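Local structure of type III restriction-modification enzyme EcoP15I Res subunit (Escherichia coli, 4ZCF) at residues K90-I95 with K133-D138; V124-L127 with A131-E134; N373-A378 with T400-D405. The protein cleaves double-stranded DNA 25-27 base pairs downstream of one of two inversely oriented CAGCAG sites, as the helicase-like, ATP-binding restriction subunit of a complex with Mod. One frame throughout, in Å; residues are numbered along the deposited sequence.

All three contacts lie in the helicase-like region, residues 75-540. Contacts 1 and 2 lie among the helices that flank the first parallel sheet. Their centres are about 7 Å apart, they share Lys133 and Glu134 on helix 130-140, and both touch AMP. Contact 1 brings helix 90-105 to that helix, and contact 2 brings helix 117-128 to it. Phe126 packs on Thr91 and Ile95, which joins the two. Contact 3 comes later in the chain and lies in the second parallel sheet, about 35 Å and 32 Å from contacts 1 and 2 between centres. The nucleotide-touching contacts thus occupy one of the two RecA-like domains of the helicase motor, and contact 3 is core packing of the other.

Contact 1 (K90-I95 with K133-D138); sequences KTYTYI and KEHFRD. With AMP (adenosine monophosphate), chain H.
Tyr92 and His135 both hold CG opposite the backbone N, with chi1 of 174° and 177°. Each ring reaches out from its helix, and together they span the distance between segments whose axes come no closer than 13.0 Å. Tyr92 OH and His135 NE2 form a hydrogen bond of 2.8 Å. The imidazole nitrogen sits at the edge of the phenol ring, near its plane, and the two ring planes are turned 59° apart. Phe136 fills in beside them. Its CZ lies 3.8 Å from Tyr92 CE1, and the two rings are nearly parallel but slid apart. Ile95 crosses Phe136 at about a right angle, with Ile95 CG2 3.6 Å from Phe136 CE2. Phe99 stacks on Phe136 further along helix 90-105.

Lys90 and Thr91 end the P-loop sequence and begin helix 90-105. Thr91 OG1 lies 2.7 Å from O2P of AMP. Lys90 NZ makes a salt bridge with Glu227. Tyr92 CB lies 3.7 Å from N6 of the adenine, so the base is near the start of this side chain and His135 near its end. The hydroxyl of the buried Tyr92 thus has a polar partner in NE2, and that bond ties the nucleotide-side helix to helix 130-140.

Contact 2 (V124-L127 with A131-E134); sequences VNFL and ALKE. With AMP (adenosine monophosphate), chain H.
Leu132 makes most of the contact from 131-134. Its CB bond points toward 124-127, and with CG swung away from its own amide nitrogen (chi1 -176°) the leucine splits its two methyls. Its CB and CG rest by the Phe126 carbonyl. CD2 sits over one face of the Phe126 ring, 3.9 Å from the ring centroid and 15° off the normal, in a CH-pi contact. CD1 lies 3.8 Å from Leu127 O. Leu132 also touches Leu144 of strand 143-148 and Leu7 of the N-terminal loop.

Helices 117-128 and 130-140 follow each other with a tight turn on the flank of the first parallel sheet. Phe126 O accepts a hydrogen bond from Ser129 OG in that turn. The other face of the Phe126 ring belongs to AMP: the ribose C2' lies 3.8 Å from Phe126 CD2. Phe126 binds AMP, and its ring is held between the nucleotide and Leu132.

Lys133 adds a lighter touch, with CE 4.2 Å from Leu127 O. Its NZ makes a weak hydrogen bond to Leu144 O. Glu134 turns to another protein, forming a salt bridge with Arg577 of a neighbouring subunit.

Contact 3 (N373-A378 with T400-D405); sequences NMMRKA and TLFFID
Helix 368-389 packs against strand 399-404, the two short segments running in roughly opposite senses, with CA atoms 8.1 Å apart between Met375 and Phe402 and 7.8 Å apart between Ala378 and Thr400. This is helix-on-sheet packing in the second parallel sheet of the helicase-like region. The helix lies on the chain between two parallel strands of that sheet, 280-285 and 399-404, and so forms part of a beta-alpha-beta crossover, with further strands inserted before it. Strand 399-404 is internal, flanked by strands 497-501 and 513-518.

Phe402 carries the contact from the strand. Its CB points at the helix, and the ring goes in between Met375 and Ala378. The ring meets the helix backbone itself: Phe402 CE1 is 3.7 Å from Met375 CA. Met375 starts out extended, its CG trans to N (chi1 -179°), and the Met375 and Phe402 side chains cross at about a right angle. Met375 CG lies 3.8 Å from Phe402 CZ. Its sulfur then stands above the ring face, with SD 5.1 Å from the Phe402 centroid and 18° off the normal. This is a Met-aromatic contact, at a distance rather than in tight touch. Met375 also packs on Lys423 and Phe424 of helix 421-434, so it bridges two helices as well as the sheet.

Phe402 has company within the sheet, stacking with Phe499 and touching Cys517. Thr400 sits on the same face of the strand and also points to the helix. Ala378 O is hydrogen-bonded to Gln515 NE2, which links the helix to strand 513-518. No hydrogen bond joins the two segments, and the pairing is apolar. The Ala378 methyl points toward the strand, with Ala378 CB 4.0 Å from Phe402 CZ.

Contact 1 (K90-I95 with K133-D138)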
# COMPACT_ATOMS: atom_id res chain seq x y z
N LYS C 90 21.88 11.94 -23.85
CA LYS C 90 22.51 12.35 -22.58
C LYS C 90 22.03 11.50 -21.38
O LYS C 90 22.81 11.28 -20.44
CB LYS C 90 22.40 13.86 -22.30
CG LYS C 90 20.98 14.41 -22.12
CD LYS C 90 20.95 15.58 -21.16
CE LYS C 90 19.62 16.30 -21.18
NZ LYS C 90 19.59 17.39 -22.21
N THR C 91 20.77 11.01 -21.44
CA THR C 91 20.12 10.16 -20.45
C THR C 91 20.85 8.82 -20.40
O THR C 91 21.30 8.43 -19.33
CB THR C 91 18.61 10.06 -20.74
OG1 THR C 91 18.09 11.37 -20.95
CG2 THR C 91 17.84 9.39 -19.62
N TYR C 92 21.00 8.14 -21.55
CA TYR C 92 21.75 6.88 -21.63
C TYR C 92 23.18 7.04 -21.04
O TYR C 92 23.62 6.17 -20.29
CB TYR C 92 21.83 6.37 -23.08
CG TYR C 92 22.73 5.16 -23.22
CD1 TYR C 92 22.27 3.88 -22.93
CD2 TYR C 92 24.06 5.29 -23.62
CE1 TYR C 92 23.10 2.77 -23.03
CE2 TYR C 92 24.90 4.19 -23.72
CZ TYR C 92 24.42 2.93 -23.42
OH TYR C 92 25.27 1.85 -23.49
N THR C 93 23.88 8.16 -21.40
CA THR C 93 25.23 8.49 -20.95
C THR C 93 25.33 8.61 -19.43
O THR C 93 26.20 7.98 -18.84
CB THR C 93 25.78 9.70 -21.72
OG1 THR C 93 25.87 9.38 -23.12
CG2 THR C 93 27.14 10.16 -21.21
N TYR C 94 24.44 9.40 -18.79
CA TYR C 94 24.46 9.52 -17.34
C TYR C 94 24.11 8.22 -16.62
O TYR C 94 24.65 7.95 -15.54
CB TYR C 94 23.74 10.78 -16.81
CG TYR C 94 22.23 10.84 -16.80
CD1 TYR C 94 21.48 9.96 -16.01
CD2 TYR C 94 21.56 11.92 -17.36
CE1 TYR C 94 20.10 10.08 -15.90
CE2 TYR C 94 20.18 12.05 -17.25
CZ TYR C 94 19.45 11.12 -16.54
OH TYR C 94 18.08 11.28 -16.44
N ILE C 95 23.25 7.40 -17.23
CA ILE C 95 22.89 6.10 -16.67
C ILE C 95 24.09 5.17 -16.78
O ILE C 95 24.46 4.54 -15.78
CB ILE C 95 21.58 5.52 -17.26
CG1 ILE C 95 20.37 6.39 -16.83
CG2 ILE C 95 21.40 4.08 -16.82
CD1 ILE C 95 19.12 6.30 -17.72
N LYS C 133 17.16 -2.73 -18.93
CA LYS C 133 17.43 -3.73 -17.90
C LYS C 133 18.31 -4.85 -18.44
O LYS C 133 19.36 -5.14 -17.86
CB LYS C 133 16.12 -4.26 -17.30
CG LYS C 133 15.44 -3.23 -16.42
CD LYS C 133 14.28 -3.79 -15.63
CE LYS C 133 13.92 -2.87 -14.49
NZ LYS C 133 14.94 -2.86 -13.40
N GLU C 134 17.91 -5.41 -19.61
CA GLU C 134 18.67 -6.46 -20.31
C GLU C 134 20.02 -5.95 -20.73
O GLU C 134 21.00 -6.61 -20.43
CB GLU C 134 17.90 -7.01 -21.51
CG GLU C 134 16.94 -8.11 -21.11
CD GLU C 134 15.73 -8.25 -22.02
OE1 GLU C 134 15.92 -8.32 -23.25
OE2 GLU C 134 14.59 -8.29 -21.49
N HIS C 135 20.09 -4.74 -21.35
CA HIS C 135 21.33 -4.09 -21.78
C HIS C 135 22.36 -3.99 -20.64
O HIS C 135 23.48 -4.46 -20.80
CB HIS C 135 21.04 -2.69 -22.38
CG HIS C 135 22.26 -1.91 -22.78
ND1 HIS C 135 22.91 -2.16 -23.97
CD2 HIS C 135 22.89 -0.90 -22.13
CE1 HIS C 135 23.92 -1.30 -24.00
NE2 HIS C 135 23.94 -0.53 -22.92
N PHE C 136 21.95 -3.45 -19.49
CA PHE C 136 22.83 -3.27 -18.34
C PHE C 136 23.13 -4.48 -17.46
O PHE C 136 24.14 -4.46 -16.76
CB PHE C 136 22.44 -2.04 -17.52
CG PHE C 136 22.77 -0.72 -18.19
CD1 PHE C 136 24.09 -0.35 -18.41
CD2 PHE C 136 21.76 0.17 -18.54
CE1 PHE C 136 24.40 0.88 -19.00
CE2 PHE C 136 22.07 1.40 -19.12
CZ PHE C 136 23.39 1.75 -19.34
N ARG C 137 22.29 -5.53 -17.51
CA ARG C 137 22.51 -6.79 -16.77
C ARG C 137 23.56 -7.61 -17.51
O ARG C 137 24.37 -8.29 -16.89
CB ARG C 137 21.18 -7.58 -16.64
CG ARG C 137 21.25 -8.89 -15.85
CD ARG C 137 19.87 -9.44 -15.47
NE ARG C 137 18.95 -9.48 -16.60
CZ ARG C 137 17.82 -8.80 -16.67
NH1 ARG C 137 17.43 -8.02 -15.66
NH2 ARG C 137 17.06 -8.88 -17.75
N ASP C 138 23.55 -7.55 -18.85
CA ASP C 138 24.53 -8.24 -19.66
C ASP C 138 25.93 -7.64 -19.44
O ASP C 138 26.87 -8.37 -19.11
CB ASP C 138 24.15 -8.17 -21.15
CG ASP C 138 23.04 -9.10 -21.59
OD1 ASP C 138 22.87 -10.18 -20.95
OD2 ASP C 138 22.37 -8.79 -22.61
P AMP H . 15.65 13.70 -20.83
O1P AMP H . 15.18 15.09 -20.61
O2P AMP H . 17.05 13.87 -21.29
O3P AMP H . 15.79 13.13 -19.47
O5' AMP H . 14.70 12.83 -21.78
C5' AMP H . 15.22 12.23 -22.95
C4' AMP H . 14.56 10.92 -23.24
O4' AMP H . 15.13 10.32 -24.44
C3' AMP H . 14.83 9.95 -22.14
O3' AMP H . 13.76 10.02 -21.20
C2' AMP H . 14.95 8.63 -22.78
O2' AMP H . 13.69 7.95 -22.81
C1' AMP H . 15.36 8.90 -24.19
N9 AMP H . 16.68 8.53 -24.50
C8 AMP H . 17.74 9.12 -23.98
N7 AMP H . 18.87 8.56 -24.49
C5 AMP H . 18.42 7.56 -25.46
C6 AMP H . 19.00 6.62 -26.36
N6 AMP H . 20.41 6.49 -26.47
N1 AMP H . 18.19 5.83 -27.10
C2 AMP H . 16.87 5.91 -27.01
N3 AMP H . 16.25 6.76 -26.20
C4 AMP H . 16.95 7.60 -25.41

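Contact 2 (V124-L127 with A131-E134)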
# COMPACT_ATOMS: atom_id res chain seq x y z
N VAL C 124 11.96 7.86 -15.86
CA VAL C 124 11.49 6.66 -15.16
C VAL C 124 11.12 5.54 -16.15
O VAL C 124 11.59 4.42 -15.98
CB VAL C 124 10.38 7.02 -14.13
CG1 VAL C 124 9.69 5.79 -13.58
CG2 VAL C 124 10.97 7.88 -13.00
N ASN C 125 10.38 5.86 -17.21
CA ASN C 125 9.98 4.93 -18.26
C ASN C 125 11.21 4.19 -18.80
O ASN C 125 11.25 2.96 -18.79
CB ASN C 125 9.28 5.70 -19.39
CG ASN C 125 8.45 4.87 -20.33
OD1 ASN C 125 7.23 4.76 -20.20
ND2 ASN C 125 9.10 4.29 -21.34
N PHE C 126 12.24 4.96 -19.20
CA PHE C 126 13.51 4.45 -19.72
C PHE C 126 14.22 3.56 -18.70
O PHE C 126 14.65 2.47 -19.07
CB PHE C 126 14.40 5.64 -20.13
CG PHE C 126 15.64 5.30 -20.92
CD1 PHE C 126 15.61 4.32 -21.92
CD2 PHE C 126 16.82 6.01 -20.74
CE1 PHE C 126 16.75 4.02 -22.65
CE2 PHE C 126 17.96 5.72 -21.49
CZ PHE C 126 17.92 4.72 -22.44
N LEU C 127 14.31 4.00 -17.43
CA LEU C 127 14.94 3.29 -16.32
C LEU C 127 14.30 1.95 -16.00
O LEU C 127 15.01 1.02 -15.64
CB LEU C 127 14.94 4.15 -15.05
CG LEU C 127 16.05 5.19 -14.95
CD1 LEU C 127 15.69 6.27 -13.95
CD2 LEU C 127 17.38 4.56 -14.58
N ALA C 131 14.41 -3.43 -22.16
CA ALA C 131 15.54 -3.28 -23.09
C ALA C 131 16.79 -2.70 -22.39
O ALA C 131 17.89 -3.19 -22.62
CB ALA C 131 15.14 -2.43 -24.29
N LEU C 132 16.59 -1.70 -21.47
CA LEU C 132 17.60 -1.03 -20.61
C LEU C 132 18.10 -2.04 -19.58
O LEU C 132 19.30 -2.15 -19.37
CB LEU C 132 16.92 0.15 -19.88
CG LEU C 132 17.67 1.15 -18.96
CD1 LEU C 132 18.23 0.53 -17.69
CD2 LEU C 132 18.54 2.10 -19.71
N LYS C 133 17.16 -2.73 -18.93
CA LYS C 133 17.43 -3.73 -17.90
C LYS C 133 18.31 -4.85 -18.44
O LYS C 133 19.36 -5.14 -17.86
CB LYS C 133 16.12 -4.26 -17.30
CG LYS C 133 15.44 -3.23 -16.42
CD LYS C 133 14.28 -3.79 -15.63
CE LYS C 133 13.92 -2.87 -14.49
NZ LYS C 133 14.94 -2.86 -13.40
N GLU C 134 17.91 -5.41 -19.61
CA GLU C 134 18.67 -6.46 -20.31
C GLU C 134 20.02 -5.95 -20.73
O GLU C 134 21.00 -6.61 -20.43
CB GLU C 134 17.90 -7.01 -21.51
CG GLU C 134 16.94 -8.11 -21.11
CD GLU C 134 15.73 -8.25 -22.02
OE1 GLU C 134 15.92 -8.32 -23.25
OE2 GLU C 134 14.59 -8.29 -21.49
P AMP H . 15.65 13.70 -20.83
O1P AMP H . 15.18 15.09 -20.61
O2P AMP H . 17.05 13.87 -21.29
O3P AMP H . 15.79 13.13 -19.47
O5' AMP H . 14.70 12.83 -21.78
C5' AMP H . 15.22 12.23 -22.95
C4' AMP H . 14.56 10.92 -23.24
O4' AMP H . 15.13 10.32 -24.44
C3' AMP H . 14.83 9.95 -22.14
O3' AMP H . 13.76 10.02 -21.20
C2' AMP H . 14.95 8.63 -22.78
O2' AMP H . 13.69 7.95 -22.81
C1' AMP H . 15.36 8.90 -24.19
N9 AMP H . 16.68 8.53 -24.50
C8 AMP H . 17.74 9.12 -23.98
N7 AMP H . 18.87 8.56 -24.49
C5 AMP H . 18.42 7.56 -25.46
C6 AMP H . 19.00 6.62 -26.36
N6 AMP H . 20.41 6.49 -26.47
N1 AMP H . 18.19 5.83 -27.10
C2 AMP H . 16.87 5.91 -27.01
N3 AMP H . 16.25 6.76 -26.20
C4 AMP H . 16.95 7.60 -25.41

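Contact 3 (N373-A378 with T400-D405)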
# COMPACT_ATOMS: atom_id res chain seq x y z
N ASN C 373 -4.75 24.41 -44.89
CA ASN C 373 -3.71 24.46 -45.92
C ASN C 373 -2.45 23.76 -45.42
O ASN C 373 -1.86 22.95 -46.15
CB ASN C 373 -3.41 25.91 -46.31
CG ASN C 373 -3.22 26.14 -47.79
OD1 ASN C 373 -2.19 25.78 -48.37
ND2 ASN C 373 -4.18 26.80 -48.42
N MET C 374 -2.04 24.05 -44.16
CA MET C 374 -0.87 23.47 -43.49
C MET C 374 -1.01 21.95 -43.33
O MET C 374 -0.06 21.21 -43.58
CB MET C 374 -0.65 24.14 -42.12
CG MET C 374 0.62 24.94 -42.04
SD MET C 374 1.02 25.52 -40.37
CE MET C 374 -0.25 26.80 -40.16
N MET C 375 -2.22 21.49 -42.92
CA MET C 375 -2.58 20.09 -42.70
C MET C 375 -2.61 19.29 -44.00
O MET C 375 -2.10 18.17 -44.03
CB MET C 375 -3.92 20.01 -41.95
CG MET C 375 -4.37 18.59 -41.67
SD MET C 375 -5.81 18.51 -40.59
CE MET C 375 -7.12 19.03 -41.74
N ARG C 376 -3.18 19.87 -45.08
CA ARG C 376 -3.26 19.27 -46.42
C ARG C 376 -1.85 19.05 -46.99
O ARG C 376 -1.56 17.97 -47.50
CB ARG C 376 -4.07 20.18 -47.35
CG ARG C 376 -4.52 19.53 -48.66
CD ARG C 376 -5.54 20.38 -49.40
NE ARG C 376 -5.00 21.68 -49.81
CZ ARG C 376 -5.36 22.85 -49.29
NH1 ARG C 376 -6.27 22.91 -48.32
NH2 ARG C 376 -4.82 23.98 -49.73
N LYS C 377 -0.97 20.07 -46.88
CA LYS C 377 0.42 20.07 -47.33
C LYS C 377 1.28 18.97 -46.64
O LYS C 377 2.04 18.29 -47.32
CB LYS C 377 1.03 21.48 -47.15
CG LYS C 377 2.33 21.73 -47.90
CD LYS C 377 2.69 23.22 -47.92
CE LYS C 377 3.46 23.71 -46.70
NZ LYS C 377 3.81 25.15 -46.81
N ALA C 378 1.13 18.80 -45.30
CA ALA C 378 1.86 17.78 -44.51
C ALA C 378 1.41 16.37 -44.85
O ALA C 378 2.24 15.46 -44.83
CB ALA C 378 1.68 18.04 -43.02
N THR C 400 3.77 11.45 -38.56
CA THR C 400 3.47 12.87 -38.68
C THR C 400 2.79 13.28 -37.38
O THR C 400 1.83 12.62 -36.95
CB THR C 400 2.64 13.20 -39.96
OG1 THR C 400 3.46 13.01 -41.12
CG2 THR C 400 2.13 14.65 -39.97
N LEU C 401 3.30 14.34 -36.75
CA LEU C 401 2.80 14.88 -35.50
C LEU C 401 2.26 16.28 -35.71
O LEU C 401 3.00 17.17 -36.13
CB LEU C 401 3.90 14.84 -34.42
CG LEU C 401 3.65 15.54 -33.07
CD1 LEU C 401 2.48 14.92 -32.32
CD2 LEU C 401 4.89 15.48 -32.21
N PHE C 402 0.97 16.47 -35.41
CA PHE C 402 0.28 17.75 -35.51
C PHE C 402 0.13 18.35 -34.13
O PHE C 402 -0.30 17.65 -33.21
CB PHE C 402 -1.11 17.58 -36.16
CG PHE C 402 -1.11 17.35 -37.66
CD1 PHE C 402 -0.94 18.42 -38.54
CD2 PHE C 402 -1.33 16.09 -38.19
CE1 PHE C 402 -0.93 18.21 -39.93
CE2 PHE C 402 -1.33 15.88 -39.58
CZ PHE C 402 -1.13 16.94 -40.44
N PHE C 403 0.48 19.65 -33.98
CA PHE C 403 0.31 20.34 -32.70
C PHE C 403 -0.87 21.32 -32.68
O PHE C 403 -0.79 22.41 -33.25
CB PHE C 403 1.61 21.01 -32.22
CG PHE C 403 2.56 20.09 -31.50
CD1 PHE C 403 2.17 19.42 -30.35
CD2 PHE C 403 3.86 19.93 -31.95
CE1 PHE C 403 3.05 18.56 -29.69
CE2 PHE C 403 4.75 19.08 -31.28
CZ PHE C 403 4.33 18.40 -30.15
N ILE C 404 -1.95 20.92 -32.00
CA ILE C 404 -3.18 21.69 -31.81
C ILE C 404 -3.12 22.51 -30.50
O ILE C 404 -2.25 22.29 -29.66
CB ILE C 404 -4.45 20.76 -31.93
CG1 ILE C 404 -5.75 21.54 -32.29
CG2 ILE C 404 -4.63 19.84 -30.72
CD1 ILE C 404 -5.81 22.15 -33.72
N ASP C 405 -4.03 23.49 -30.36
CA ASP C 405 -4.11 24.39 -29.21
C ASP C 405 -5.16 23.92 -28.18
O ASP C 405 -4.89 23.96 -26.97
CB ASP C 405 -4.36 25.84 -29.68
CG ASP C 405 -5.65 26.08 -30.47
OD1 ASP C 405 -6.23 25.10 -30.98
OD2 ASP C 405 -6.04 27.26 -30.61